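Local atomic coordinates of uncharacterized protein (Bacteroides eggerthii, PDB entry 4FTD), a protein that is of unknown function but combines a six-bladed beta-propeller with an immunoglobulin-like domain and may take part in carbohydrate metabolism. Residues A141-E146 with C430-R435; K332-G337 with K387-E392; A339-V344 with A412-Y417; I368-Y373 with P396-K401. All blocks are in the same frame, centred on the assembly; numbering follows the deposited sequence.

Contact 1 of 4, residues A141-E146 with C430-R435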
loop_
_atom_site.group_PDB
_atom_site.type_symbol
_atom_site.label_atom_id
_atom_site.label_comp_id
_atom_site.label_asym_id
_atom_site.label_seq_id
_atom_site.Cartn_x
_atom_site.Cartn_y
_atom_site.Cartn_z
ATOM N N ALA A 141 -9.662 1.040 -13.560
ATOM C CA ALA A 141 -8.419 1.746 -13.793
ATOM C C ALA A 141 -7.303 0.966 -13.102
ATOM O O ALA A 141 -7.539 0.241 -12.139
ATOM C CB ALA A 141 -8.514 3.225 -13.284
ATOM N N SER A 142 -6.088 1.067 -13.628
ATOM C CA SER A 142 -4.936 0.386 -13.100
ATOM C C SER A 142 -3.707 1.333 -13.211
ATOM O O SER A 142 -3.752 2.313 -13.925
ATOM C CB SER A 142 -4.718 -0.929 -13.861
ATOM O OG SER A 142 -3.590 -1.664 -13.385
ATOM N N TYR A 143 -2.673 1.058 -12.436
ATOM C CA TYR A 143 -1.498 1.937 -12.299
ATOM C C TYR A 143 -0.253 1.109 -12.111
ATOM O O TYR A 143 -0.302 0.101 -11.465
ATOM C CB TYR A 143 -1.715 2.845 -11.113
ATOM C CG TYR A 143 -0.491 3.495 -10.468
ATOM C CD1 TYR A 143 0.162 2.872 -9.395
ATOM C CD2 TYR A 143 -0.066 4.753 -10.836
ATOM C CE1 TYR A 143 1.237 3.458 -8.765
ATOM C CE2 TYR A 143 1.008 5.371 -10.173
ATOM C CZ TYR A 143 1.644 4.698 -9.146
ATOM O OH TYR A 143 2.689 5.237 -8.510
ATOM N N ASP A 144 0.854 1.524 -12.691
ATOM C CA ASP A 144 2.119 0.843 -12.502
ATOM C C ASP A 144 3.288 1.796 -12.214
ATOM O O ASP A 144 4.414 1.389 -12.328
ATOM C CB ASP A 144 2.436 0.001 -13.736
ATOM C CG ASP A 144 2.685 0.832 -14.977
ATOM O OD1 ASP A 144 2.632 2.085 -14.936
ATOM O OD2 ASP A 144 2.895 0.214 -16.023
ATOM N N GLY A 145 3.020 3.066 -11.921
ATOM C CA GLY A 145 4.077 4.042 -11.648
ATOM C C GLY A 145 4.390 4.924 -12.841
ATOM O O GLY A 145 4.787 6.056 -12.670
ATOM N N GLU A 146 4.226 4.393 -14.047
ATOM C CA GLU A 146 4.533 5.109 -15.278
ATOM C C GLU A 146 3.234 5.626 -15.901
ATOM O O GLU A 146 3.193 6.752 -16.353
ATOM C CB GLU A 146 5.286 4.195 -16.231
ATOM C CG GLU A 146 5.721 4.896 -17.505
ATOM C CD GLU A 146 6.434 3.991 -18.510
ATOM O OE1 GLU A 146 6.321 2.739 -18.422
ATOM O OE2 GLU A 146 7.106 4.553 -19.406
ATOM N N CYS A 430 4.314 4.135 -3.392
ATOM C CA CYS A 430 3.268 4.814 -4.164
ATOM C C CYS A 430 2.058 3.902 -4.249
ATOM O O CYS A 430 2.182 2.779 -4.702
ATOM C CB CYS A 430 3.793 5.168 -5.535
ATOM S SG CYS A 430 5.404 5.977 -5.543
ATOM N N LEU A 431 0.921 4.365 -3.727
ATOM C CA LEU A 431 -0.309 3.593 -3.632
ATOM C C LEU A 431 -1.362 4.239 -4.525
ATOM O O LEU A 431 -1.428 5.457 -4.640
ATOM C CB LEU A 431 -0.799 3.526 -2.174
ATOM C CG LEU A 431 0.232 3.030 -1.145
ATOM C CD1 LEU A 431 -0.438 3.031 0.223
ATOM C CD2 LEU A 431 0.784 1.628 -1.462
ATOM N N PHE A 432 -2.167 3.397 -5.151
ATOM C CA PHE A 432 -3.237 3.804 -6.055
ATOM C C PHE A 432 -4.490 3.055 -5.699
ATOM O O PHE A 432 -4.437 1.846 -5.404
ATOM C CB PHE A 432 -2.832 3.457 -7.463
ATOM C CG PHE A 432 -3.930 3.572 -8.519
ATOM C CD1 PHE A 432 -4.722 2.467 -8.848
ATOM C CD2 PHE A 432 -4.048 4.757 -9.299
ATOM C CE1 PHE A 432 -5.675 2.548 -9.862
ATOM C CE2 PHE A 432 -4.967 4.829 -10.329
ATOM C CZ PHE A 432 -5.790 3.722 -10.599
ATOM N N ALA A 433 -5.603 3.756 -5.773
ATOM C CA ALA A 433 -6.954 3.184 -5.713
ATOM C C ALA A 433 -7.837 3.930 -6.725
ATOM O O ALA A 433 -7.649 5.138 -6.992
ATOM C CB ALA A 433 -7.567 3.282 -4.317
ATOM N N SER A 434 -8.777 3.197 -7.299
ATOM C CA SER A 434 -9.788 3.722 -8.204
ATOM C C SER A 434 -11.110 3.084 -7.853
ATOM O O SER A 434 -11.159 1.888 -7.616
ATOM C CB SER A 434 -9.484 3.327 -9.655
ATOM O OG SER A 434 -10.403 4.009 -10.533
ATOM N N ARG A 435 -12.182 3.849 -7.931
ATOM C CA ARG A 435 -13.501 3.357 -7.645
ATOM C C ARG A 435 -14.520 3.972 -8.586
ATOM O O ARG A 435 -14.545 5.204 -8.816
ATOM C CB ARG A 435 -13.820 3.585 -6.193
ATOM C CG ARG A 435 -15.129 2.961 -5.749
ATOM C CD ARG A 435 -16.255 3.972 -5.742
ATOM N NE ARG A 435 -17.495 3.429 -5.232
ATOM C CZ ARG A 435 -18.637 4.102 -5.160
ATOM N NH1 ARG A 435 -18.708 5.349 -5.599
ATOM N NH2 ARG A 435 -19.719 3.522 -4.641
#
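Tyr143 and Phe432 meet in a near-parallel but strongly slid arrangement, their planes 5° apart and their ring centroids 5.5 Å from each other. It is the Tyr143 methylene rather than its ring that sits over the Phe432 face, with CB 3.6 Å from the centroid of that ring in a CH-pi contact. Both side chains hold CG anti to the backbone N (chi1 159° and 169°), which sends the rings past each other in opposite directions and carries Tyr143 OH to within 3.2 Å of Cys430 CB. Ala141 CB touches the Phe432 edge, 3.9 Å from CZ, and approaches Ser434 OG at 3.4 Å. Ala141 O, buried beside the same edge, finds no hydrogen-bond partner. Gly145 N rests over the centre of one face of the Tyr143 ring. Further out, Ser142 OG is hydrogen-bonded to Asp415 OD2 and accepts from Leu197 N, while Asp415 OD2 also takes Tyr143 N. No hydrogen bond joins the two segments directly. Strands 138-143 and 426-435 thus run antiparallel in two neighbouring blades of the six-bladed beta-propeller, packed face to face through side chains, with 426-435 flanked in its own sheet by 412-420 and 439-446.

Contact 2 of 4, residues K332-G337 with K387-E392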
loop_
_atom_site.group_PDB
_atom_site.type_symbol
_atom_site.label_atom_id
_atom_site.label_comp_id
_atom_site.label_asym_id
_atom_site.label_seq_id
_atom_site.Cartn_x
_atom_site.Cartn_y
_atom_site.Cartn_z
ATOM N N LYS A 332 -10.100 -16.520 7.850
ATOM C CA LYS A 332 -10.973 -15.375 7.668
ATOM C C LYS A 332 -10.563 -14.300 8.657
ATOM O O LYS A 332 -10.609 -14.530 9.829
ATOM C CB LYS A 332 -12.439 -15.767 7.889
ATOM C CG LYS A 332 -13.408 -14.671 7.495
ATOM C CD LYS A 332 -14.860 -15.102 7.511
ATOM C CE LYS A 332 -15.445 -15.083 8.900
ATOM N NZ LYS A 332 -16.917 -14.927 8.792
ATOM N N SER A 333 -10.143 -13.129 8.191
ATOM C CA SER A 333 -9.752 -12.024 9.086
ATOM C C SER A 333 -10.944 -11.135 9.424
ATOM O O SER A 333 -12.071 -11.359 8.949
ATOM C CB SER A 333 -8.639 -11.179 8.460
ATOM O OG SER A 333 -9.150 -10.229 7.534
ATOM N N LYS A 334 -10.677 -10.105 10.219
ATOM C CA LYS A 334 -11.686 -9.113 10.598
ATOM C C LYS A 334 -11.684 -7.889 9.682
ATOM O O LYS A 334 -12.515 -7.020 9.865
ATOM C CB LYS A 334 -11.479 -8.657 12.052
ATOM C CG LYS A 334 -11.712 -9.751 13.058
ATOM C CD LYS A 334 -11.237 -9.325 14.449
ATOM C CE LYS A 334 -11.625 -10.318 15.533
ATOM N NZ LYS A 334 -10.958 -9.951 16.812
ATOM N N ILE A 335 -10.770 -7.812 8.709
ATOM C CA ILE A 335 -10.736 -6.684 7.763
ATOM C C ILE A 335 -11.916 -6.841 6.783
ATOM O O ILE A 335 -11.920 -7.746 5.980
ATOM C CB ILE A 335 -9.378 -6.590 7.048
ATOM C CG1 ILE A 335 -8.282 -6.311 8.097
ATOM C CG2 ILE A 335 -9.391 -5.479 5.994
ATOM C CD1 ILE A 335 -6.865 -6.506 7.624
ATOM N N ALA A 336 -12.910 -5.957 6.897
ATOM C CA ALA A 336 -14.176 -6.026 6.157
ATOM C C ALA A 336 -14.518 -4.614 5.687
ATOM O O ALA A 336 -13.692 -3.984 5.050
ATOM C CB ALA A 336 -15.286 -6.603 7.047
ATOM N N GLY A 337 -15.711 -4.106 5.973
ATOM C CA GLY A 337 -16.114 -2.759 5.501
ATOM C C GLY A 337 -16.166 -2.569 3.975
ATOM O O GLY A 337 -16.002 -1.438 3.468
ATOM N N LYS A 387 -2.466 -11.870 14.135
ATOM C CA LYS A 387 -1.974 -10.855 15.081
ATOM C C LYS A 387 -2.774 -9.573 14.950
ATOM O O LYS A 387 -3.112 -8.979 15.957
ATOM C CB LYS A 387 -0.466 -10.627 14.956
ATOM C CG LYS A 387 0.348 -11.813 15.487
ATOM C CD LYS A 387 1.830 -11.508 15.704
ATOM C CE LYS A 387 2.546 -12.609 16.497
ATOM N NZ LYS A 387 2.703 -13.850 15.681
ATOM N N PHE A 388 -3.136 -9.187 13.722
ATOM C CA PHE A 388 -4.016 -8.043 13.503
ATOM C C PHE A 388 -5.321 -8.277 14.269
ATOM O O PHE A 388 -5.686 -7.492 15.146
ATOM C CB PHE A 388 -4.286 -7.807 12.003
ATOM C CG PHE A 388 -5.236 -6.680 11.729
ATOM C CD1 PHE A 388 -4.779 -5.372 11.636
ATOM C CD2 PHE A 388 -6.606 -6.921 11.591
ATOM C CE1 PHE A 388 -5.671 -4.323 11.402
ATOM C CE2 PHE A 388 -7.497 -5.885 11.360
ATOM C CZ PHE A 388 -7.032 -4.586 11.266
ATOM N N ASP A 389 -5.990 -9.387 13.972
ATOM C CA ASP A 389 -7.284 -9.706 14.603
ATOM C C ASP A 389 -7.254 -9.675 16.122
ATOM O O ASP A 389 -8.188 -9.179 16.733
ATOM C CB ASP A 389 -7.809 -11.067 14.133
ATOM C CG ASP A 389 -8.384 -11.029 12.695
ATOM O OD1 ASP A 389 -8.459 -9.938 12.064
ATOM O OD2 ASP A 389 -8.788 -12.114 12.208
ATOM N N GLU A 390 -6.187 -10.224 16.696
ATOM C CA GLU A 390 -5.987 -10.266 18.147
ATOM C C GLU A 390 -5.684 -8.919 18.798
ATOM O O GLU A 390 -5.977 -8.759 19.966
ATOM C CB GLU A 390 -4.878 -11.259 18.500
ATOM C CG GLU A 390 -5.280 -12.701 18.213
ATOM C CD GLU A 390 -4.106 -13.653 18.051
ATOM O OE1 GLU A 390 -2.936 -13.264 18.292
ATOM O OE2 GLU A 390 -4.372 -14.806 17.653
ATOM N N GLY A 391 -5.107 -7.960 18.072
ATOM C CA GLY A 391 -4.794 -6.636 18.645
ATOM C C GLY A 391 -6.038 -5.834 18.996
ATOM O O GLY A 391 -7.158 -6.186 18.597
ATOM N N GLU A 392 -5.840 -4.751 19.744
ATOM C CA GLU A 392 -6.947 -3.904 20.208
ATOM C C GLU A 392 -7.384 -2.958 19.077
ATOM O O GLU A 392 -8.572 -2.707 18.913
ATOM C CB GLU A 392 -6.579 -3.146 21.513
HETATM O O HOH W 1 -11.318 -13.104 12.360
#
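The Phe388 ring receives Ile335 over one face, CD1 standing 4.0 Å from the ring centroid in a CH-pi contact, while Ile335 CG1 comes to 3.4 Å from CE2. Asp389 OD1 lies at the ring's edge, in its plane, and His394 adds an edge-to-face ring contact from beyond the two segments. The second flat group, the Asp389 carboxylate, is used through both oxygens. Lys334 N donates to OD1 at 2.9 Å, arriving on the syn side and 26° out of the carboxylate plane. OD2 takes the hydroxyl of Tyr331 and a water, and that water also donates to Lys332 O, so the acid is tied to the backbone on both sides of Ser333.

These bonds fasten the last turn of helix 381-390 to the loop that leaves strand 329-332, the outer edge strand of one propeller blade, on its way to the next blade. The loop is shaped by an ST turn: Ser333 OG accepts Ile335 N at 3.1 Å and is also bonded to Val320 O on strand 318-323.

Lys334 reaches further along the helix. With CG anti to its carbonyl carbon (chi1 -66°) and the chain extended beyond, its methylenes run over the Asp389 carboxylate, and NZ bonds to Asp389 O at 2.9 Å from above the carbonyl plane. The ammonium remains 5.4 Å from Asp389 OD1, so any attraction between the opposite charges is probably longer-range, with no salt bridge. Asp389 O has a second donor in His394 NE2.

Contact 3 of 4, residues A339-V344 with A412-Y417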
loop_
_atom_site.group_PDB
_atom_site.type_symbol
_atom_site.label_atom_id
_atom_site.label_comp_id
_atom_site.label_asym_id
_atom_site.label_seq_id
_atom_site.Cartn_x
_atom_site.Cartn_y
_atom_site.Cartn_z
ATOM N N ALA A 339 -14.041 -3.838 1.847
ATOM C CA ALA A 339 -12.690 -3.852 1.317
ATOM C C ALA A 339 -12.633 -4.899 0.207
ATOM O O ALA A 339 -13.007 -6.059 0.380
ATOM C CB ALA A 339 -11.665 -4.171 2.390
ATOM N N VAL A 340 -12.209 -4.438 -0.948
ATOM C CA VAL A 340 -12.007 -5.247 -2.128
ATOM C C VAL A 340 -10.600 -4.943 -2.682
ATOM O O VAL A 340 -9.850 -4.137 -2.128
ATOM C CB VAL A 340 -13.137 -5.045 -3.202
ATOM C CG1 VAL A 340 -14.510 -5.446 -2.619
ATOM C CG2 VAL A 340 -13.190 -3.628 -3.758
ATOM N N ALA A 341 -10.217 -5.679 -3.713
ATOM C CA ALA A 341 -8.874 -5.612 -4.307
ATOM C C ALA A 341 -7.709 -5.685 -3.265
ATOM O O ALA A 341 -6.831 -4.851 -3.276
ATOM C CB ALA A 341 -8.770 -4.364 -5.185
ATOM N N PRO A 342 -7.708 -6.700 -2.377
ATOM C CA PRO A 342 -6.697 -6.816 -1.294
ATOM C C PRO A 342 -5.304 -7.198 -1.790
ATOM O O PRO A 342 -5.114 -8.322 -2.298
ATOM C CB PRO A 342 -7.274 -7.933 -0.391
ATOM C CG PRO A 342 -8.083 -8.759 -1.324
ATOM C CD PRO A 342 -8.623 -7.841 -2.369
ATOM N N LYS A 343 -4.350 -6.264 -1.681
ATOM C CA LYS A 343 -2.977 -6.515 -2.107
ATOM C C LYS A 343 -1.995 -6.345 -0.956
ATOM O O LYS A 343 -2.026 -5.342 -0.241
ATOM C CB LYS A 343 -2.585 -5.583 -3.272
ATOM C CG LYS A 343 -3.451 -5.763 -4.511
ATOM C CD LYS A 343 -2.919 -5.114 -5.790
ATOM C CE LYS A 343 -3.850 -5.415 -6.968
ATOM N NZ LYS A 343 -3.417 -4.761 -8.262
ATOM N N VAL A 344 -1.124 -7.322 -0.789
ATOM C CA VAL A 344 -0.085 -7.274 0.250
ATOM C C VAL A 344 1.161 -6.601 -0.321
ATOM O O VAL A 344 1.664 -7.028 -1.332
ATOM C CB VAL A 344 0.261 -8.669 0.779
ATOM C CG1 VAL A 344 1.428 -8.598 1.785
ATOM C CG2 VAL A 344 -0.977 -9.312 1.388
ATOM N N ALA A 412 -13.901 -1.501 -7.826
ATOM C CA ALA A 412 -12.754 -0.773 -7.268
ATOM C C ALA A 412 -11.484 -1.560 -7.502
ATOM O O ALA A 412 -11.514 -2.794 -7.516
ATOM C CB ALA A 412 -12.920 -0.504 -5.772
ATOM N N GLN A 413 -10.391 -0.840 -7.745
ATOM C CA GLN A 413 -9.092 -1.415 -8.013
ATOM C C GLN A 413 -8.066 -0.734 -7.075
ATOM O O GLN A 413 -8.254 0.388 -6.579
ATOM C CB GLN A 413 -8.628 -1.187 -9.475
ATOM C CG GLN A 413 -9.511 -1.836 -10.533
ATOM C CD GLN A 413 -10.824 -1.133 -10.745
ATOM O OE1 GLN A 413 -10.877 0.108 -10.773
ATOM N NE2 GLN A 413 -11.893 -1.903 -10.929
ATOM N N THR A 414 -7.007 -1.477 -6.819
ATOM C CA THR A 414 -5.819 -0.989 -6.124
ATOM C C THR A 414 -4.596 -1.383 -6.938
ATOM O O THR A 414 -4.615 -2.315 -7.749
ATOM C CB THR A 414 -5.673 -1.547 -4.697
ATOM O OG1 THR A 414 -5.584 -2.973 -4.750
ATOM C CG2 THR A 414 -6.821 -1.089 -3.816
ATOM N N ASP A 415 -3.514 -0.669 -6.699
ATOM C CA ASP A 415 -2.217 -0.981 -7.314
ATOM C C ASP A 415 -1.149 -0.242 -6.520
ATOM O O ASP A 415 -1.462 0.661 -5.765
ATOM C CB ASP A 415 -2.150 -0.531 -8.787
ATOM C CG ASP A 415 -2.624 -1.599 -9.783
ATOM O OD1 ASP A 415 -2.176 -2.793 -9.701
ATOM O OD2 ASP A 415 -3.421 -1.210 -10.686
ATOM N N TYR A 416 0.103 -0.625 -6.701
ATOM C CA TYR A 416 1.179 0.101 -6.040
ATOM C C TYR A 416 2.438 -0.007 -6.831
ATOM O O TYR A 416 2.559 -0.897 -7.668
ATOM C CB TYR A 416 1.395 -0.446 -4.617
ATOM C CG TYR A 416 1.929 -1.853 -4.578
ATOM C CD1 TYR A 416 1.067 -2.957 -4.598
ATOM C CD2 TYR A 416 3.308 -2.095 -4.497
ATOM C CE1 TYR A 416 1.572 -4.249 -4.566
ATOM C CE2 TYR A 416 3.813 -3.383 -4.465
ATOM C CZ TYR A 416 2.934 -4.441 -4.493
ATOM O OH TYR A 416 3.431 -5.676 -4.459
ATOM N N TYR A 417 3.379 0.873 -6.510
ATOM C CA TYR A 417 4.697 0.929 -7.106
ATOM C C TYR A 417 5.706 1.397 -6.043
ATOM O O TYR A 417 5.441 2.348 -5.296
ATOM C CB TYR A 417 4.696 1.917 -8.270
ATOM C CG TYR A 417 6.062 2.195 -8.827
ATOM C CD1 TYR A 417 6.690 1.261 -9.634
ATOM C CD2 TYR A 417 6.714 3.414 -8.570
ATOM C CE1 TYR A 417 7.952 1.510 -10.155
ATOM C CE2 TYR A 417 7.981 3.676 -9.097
ATOM C CZ TYR A 417 8.585 2.716 -9.881
ATOM O OH TYR A 417 9.815 2.949 -10.413
#
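Thr414 OG1 donates to Ala341 O at 2.7 Å, in the carbonyl plane; its chi1 of 60° sets the hydroxyl between its own backbone N and carbonyl carbon, facing the corner where the chain turns at Ala341. Lys343 NZ donates to Thr414 O at 2.8 Å, tilted 33° from the plane of that carbonyl, and forms a salt bridge with Asp415 OD1 at 2.7 Å. Beyond the segments, Lys343 also has a cation-pi contact with Tyr303.

Van der Waals contacts flank these bonds. Val340 CG2 and Ala412 CB make an apolar pair at 3.7 Å, Ala341 CB sits against the Thr414 side chain, and the extended Lys343 chain slides past Thr414, its CG 3.5 Å from OG1.

No backbone hydrogen bonds link the segments. Strands 342-344 and 412-417 run nearly parallel, 13° apart, and each is the innermost, edge strand of its own propeller blade. A methionine in place of Lys343 would probably leave Asp415 OD1 and Thr414 O without their shared donor, and the blades joined here by packing and one hydroxyl bond.

A glycerol, probably from the crystallisation liquor, is hydrogen-bonded to Asp415 OD1; such molecules often mark pockets. Asp415 thus shares its two oxygens among Lys343 at OD1 and Ser142 OG and Tyr143 N at OD2, so that one carboxylate joins strands 342-347, 412-420 and 138-143.

Contact 4 of 4, residues I368-Y373 with P396-K401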
loop_
_atom_site.group_PDB
_atom_site.type_symbol
_atom_site.label_atom_id
_atom_site.label_comp_id
_atom_site.label_asym_id
_atom_site.label_seq_id
_atom_site.Cartn_x
_atom_site.Cartn_y
_atom_site.Cartn_z
ATOM N N ILE A 368 -15.714 4.183 1.161
ATOM C CA ILE A 368 -15.348 4.492 -0.236
ATOM C C ILE A 368 -13.961 5.144 -0.265
ATOM O O ILE A 368 -13.800 6.336 -0.622
ATOM C CB ILE A 368 -16.426 5.292 -1.018
ATOM C CG1 ILE A 368 -17.802 4.620 -0.895
ATOM C CG2 ILE A 368 -16.057 5.384 -2.523
ATOM C CD1 ILE A 368 -18.930 5.427 -1.530
ATOM N N ALA A 369 -12.959 4.335 0.074
ATOM C CA ALA A 369 -11.637 4.850 0.349
ATOM C C ALA A 369 -10.508 3.881 0.070
ATOM O O ALA A 369 -10.663 2.687 0.195
ATOM C CB ALA A 369 -11.571 5.286 1.823
ATOM N N LEU A 370 -9.343 4.433 -0.263
ATOM C CA LEU A 370 -8.102 3.670 -0.247
ATOM C C LEU A 370 -7.834 3.495 1.249
ATOM O O LEU A 370 -7.867 4.480 1.987
ATOM C CB LEU A 370 -6.973 4.461 -0.913
ATOM C CG LEU A 370 -5.551 3.916 -1.027
ATOM C CD1 LEU A 370 -4.765 4.695 -2.092
ATOM C CD2 LEU A 370 -4.852 3.973 0.301
ATOM N N GLU A 371 -7.568 2.266 1.696
ATOM C CA GLU A 371 -7.187 2.015 3.087
ATOM C C GLU A 371 -5.959 1.128 3.140
ATOM O O GLU A 371 -5.807 0.229 2.325
ATOM C CB GLU A 371 -8.367 1.390 3.846
ATOM C CG GLU A 371 -9.453 2.425 4.095
ATOM C CD GLU A 371 -10.692 1.905 4.781
ATOM O OE1 GLU A 371 -10.796 0.690 5.043
ATOM O OE2 GLU A 371 -11.580 2.737 5.045
ATOM N N VAL A 372 -5.076 1.422 4.089
ATOM C CA VAL A 372 -3.881 0.654 4.333
ATOM C C VAL A 372 -3.927 0.149 5.772
ATOM O O VAL A 372 -4.174 0.929 6.708
ATOM C CB VAL A 372 -2.618 1.509 4.123
ATOM C CG1 VAL A 372 -1.379 0.655 4.297
ATOM C CG2 VAL A 372 -2.650 2.145 2.745
ATOM N N TYR A 373 -3.692 -1.152 5.937
ATOM C CA TYR A 373 -3.658 -1.792 7.232
ATOM C C TYR A 373 -2.257 -2.280 7.492
ATOM O O TYR A 373 -1.564 -2.724 6.574
ATOM C CB TYR A 373 -4.631 -2.951 7.288
ATOM C CG TYR A 373 -6.043 -2.504 7.276
ATOM C CD1 TYR A 373 -6.709 -2.216 8.475
ATOM C CD2 TYR A 373 -6.718 -2.326 6.076
ATOM C CE1 TYR A 373 -8.007 -1.789 8.477
ATOM C CE2 TYR A 373 -8.025 -1.912 6.061
ATOM C CZ TYR A 373 -8.666 -1.648 7.253
ATOM O OH TYR A 373 -9.952 -1.228 7.211
ATOM N N PRO A 396 -7.439 1.350 9.908
ATOM C CA PRO A 396 -6.351 1.470 8.937
ATOM C C PRO A 396 -5.283 2.446 9.444
ATOM O O PRO A 396 -5.594 3.336 10.220
ATOM C CB PRO A 396 -7.035 2.024 7.687
ATOM C CG PRO A 396 -8.341 2.542 8.125
ATOM C CD PRO A 396 -8.732 1.785 9.360
ATOM N N ILE A 397 -4.029 2.233 9.059
ATOM C CA ILE A 397 -2.934 3.149 9.368
ATOM C C ILE A 397 -2.957 4.355 8.395
ATOM O O ILE A 397 -2.336 5.354 8.653
ATOM C CB ILE A 397 -1.581 2.408 9.349
ATOM C CG1 ILE A 397 -0.466 3.259 9.949
ATOM C CG2 ILE A 397 -1.203 1.979 7.948
ATOM C CD1 ILE A 397 0.831 2.498 10.119
ATOM N N TYR A 398 -3.679 4.261 7.280
ATOM C CA TYR A 398 -3.835 5.390 6.342
ATOM C C TYR A 398 -5.147 5.224 5.579
ATOM O O TYR A 398 -5.510 4.107 5.238
ATOM C CB TYR A 398 -2.665 5.465 5.331
ATOM C CG TYR A 398 -2.825 6.594 4.336
ATOM C CD1 TYR A 398 -2.566 7.910 4.708
ATOM C CD2 TYR A 398 -3.300 6.353 3.038
ATOM C CE1 TYR A 398 -2.745 8.958 3.812
ATOM C CE2 TYR A 398 -3.493 7.397 2.139
ATOM C CZ TYR A 398 -3.206 8.690 2.523
ATOM O OH TYR A 398 -3.411 9.712 1.640
ATOM N N GLN A 399 -5.840 6.334 5.320
ATOM C CA GLN A 399 -7.090 6.334 4.574
ATOM C C GLN A 399 -7.146 7.548 3.676
ATOM O O GLN A 399 -6.769 8.643 4.096
ATOM C CB GLN A 399 -8.277 6.413 5.522
ATOM C CG GLN A 399 -9.634 6.276 4.848
ATOM C CD GLN A 399 -10.770 6.427 5.821
ATOM O OE1 GLN A 399 -10.958 7.485 6.411
ATOM N NE2 GLN A 399 -11.531 5.378 5.987
ATOM N N PHE A 400 -7.583 7.344 2.436
ATOM C CA PHE A 400 -7.857 8.444 1.531
ATOM C C PHE A 400 -9.246 8.198 0.968
ATOM O O PHE A 400 -9.458 7.253 0.236
ATOM C CB PHE A 400 -6.828 8.606 0.411
ATOM C CG PHE A 400 -7.041 9.876 -0.373
ATOM C CD1 PHE A 400 -7.961 9.916 -1.414
ATOM C CD2 PHE A 400 -6.379 11.046 -0.017
ATOM C CE1 PHE A 400 -8.208 11.096 -2.105
ATOM C CE2 PHE A 400 -6.621 12.234 -0.707
ATOM C CZ PHE A 400 -7.550 12.257 -1.741
ATOM N N LYS A 401 -10.180 9.044 1.350
ATOM C CA LYS A 401 -11.556 8.947 0.930
ATOM C C LYS A 401 -11.719 9.487 -0.484
ATOM O O LYS A 401 -11.342 10.632 -0.748
ATOM C CB LYS A 401 -12.401 9.735 1.912
ATOM C CG LYS A 401 -12.653 8.997 3.216
ATOM C CD LYS A 401 -13.531 9.851 4.109
ATOM C CE LYS A 401 -14.721 9.079 4.627
ATOM N NZ LYS A 401 -15.725 8.675 3.579
HETATM O O HOH W 2 -15.393 8.702 0.410
#
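This is an antiparallel strand pairing inside one propeller blade, between strands 369-374 and 398-401 at its outer end; the short axes run 175° apart. Leu370 with Phe400 and Val372 with Tyr398 are the hydrogen-bonded pairs. Leu370 N donates to Phe400 O, and Phe400 N to Leu370 O, both at 2.9 Å. Val372 N reaches Tyr398 O, but the return bond from Tyr398 N to Val372 O is weak, and Ile397 N meets that same oxygen at 2.7 Å, nearly along the C=O axis.

On one face, Leu370 CD2 touches the edge of the Tyr398 ring at CD2 (3.9 Å), and Val372 CB packs on Tyr398 CB. The Tyr398 and Phe400 rings continue onto strand 120-125 of the next sheet. The other face carries a polar pair. Glu371 and Gln399 run alongside each other in the same direction, and Gln399 NE2 donates to Glu371 OE2 at 2.8 Å, on the anti side of the carboxylate but 27° out of its plane, with OE2 in the plane of the Gln399 amide. Ser367 OG grips the same oxygen. Replacing Glu371 by an alanine would probably leave the Gln399 amide free to turn and Ser367 OG without its partner.

At one end Tyr373, with CG anti to its carbonyl carbon (chi1 -70°), lays a ring face against Pro396, whose CB is 4.1 Å from the centroid. At the other end a water bridges Ile368 O and Lys401 NZ, which also bonds to Ser367 O. Ile397 and Tyr398 both facing Val372 make a classic beta bulge, at the entry to the outermost strand of a propeller blade.

Overall arrangement
Following the chain, 141-146 comes first and is met by 430-435, so contact 1 closes the longest loop, 283 residues, and encloses the other three. Within it, 332-337 and 339-344 adjoin in sequence and open contacts 2 and 3. Next comes 368-373, which opens contact 4; helix residues 387-392 then close contact 2, 396-401 closes contact 4, and 412-417 closes contact 3. Contact 4 is therefore nested in contact 3, while contact 2 crosses both. Contacts 1 and 3 share the sheet of strands 412-420 and 426-435, binding it to blades on its two sides. Contact 4 builds one of those blades, and contact 2 ties its helix to the preceding one.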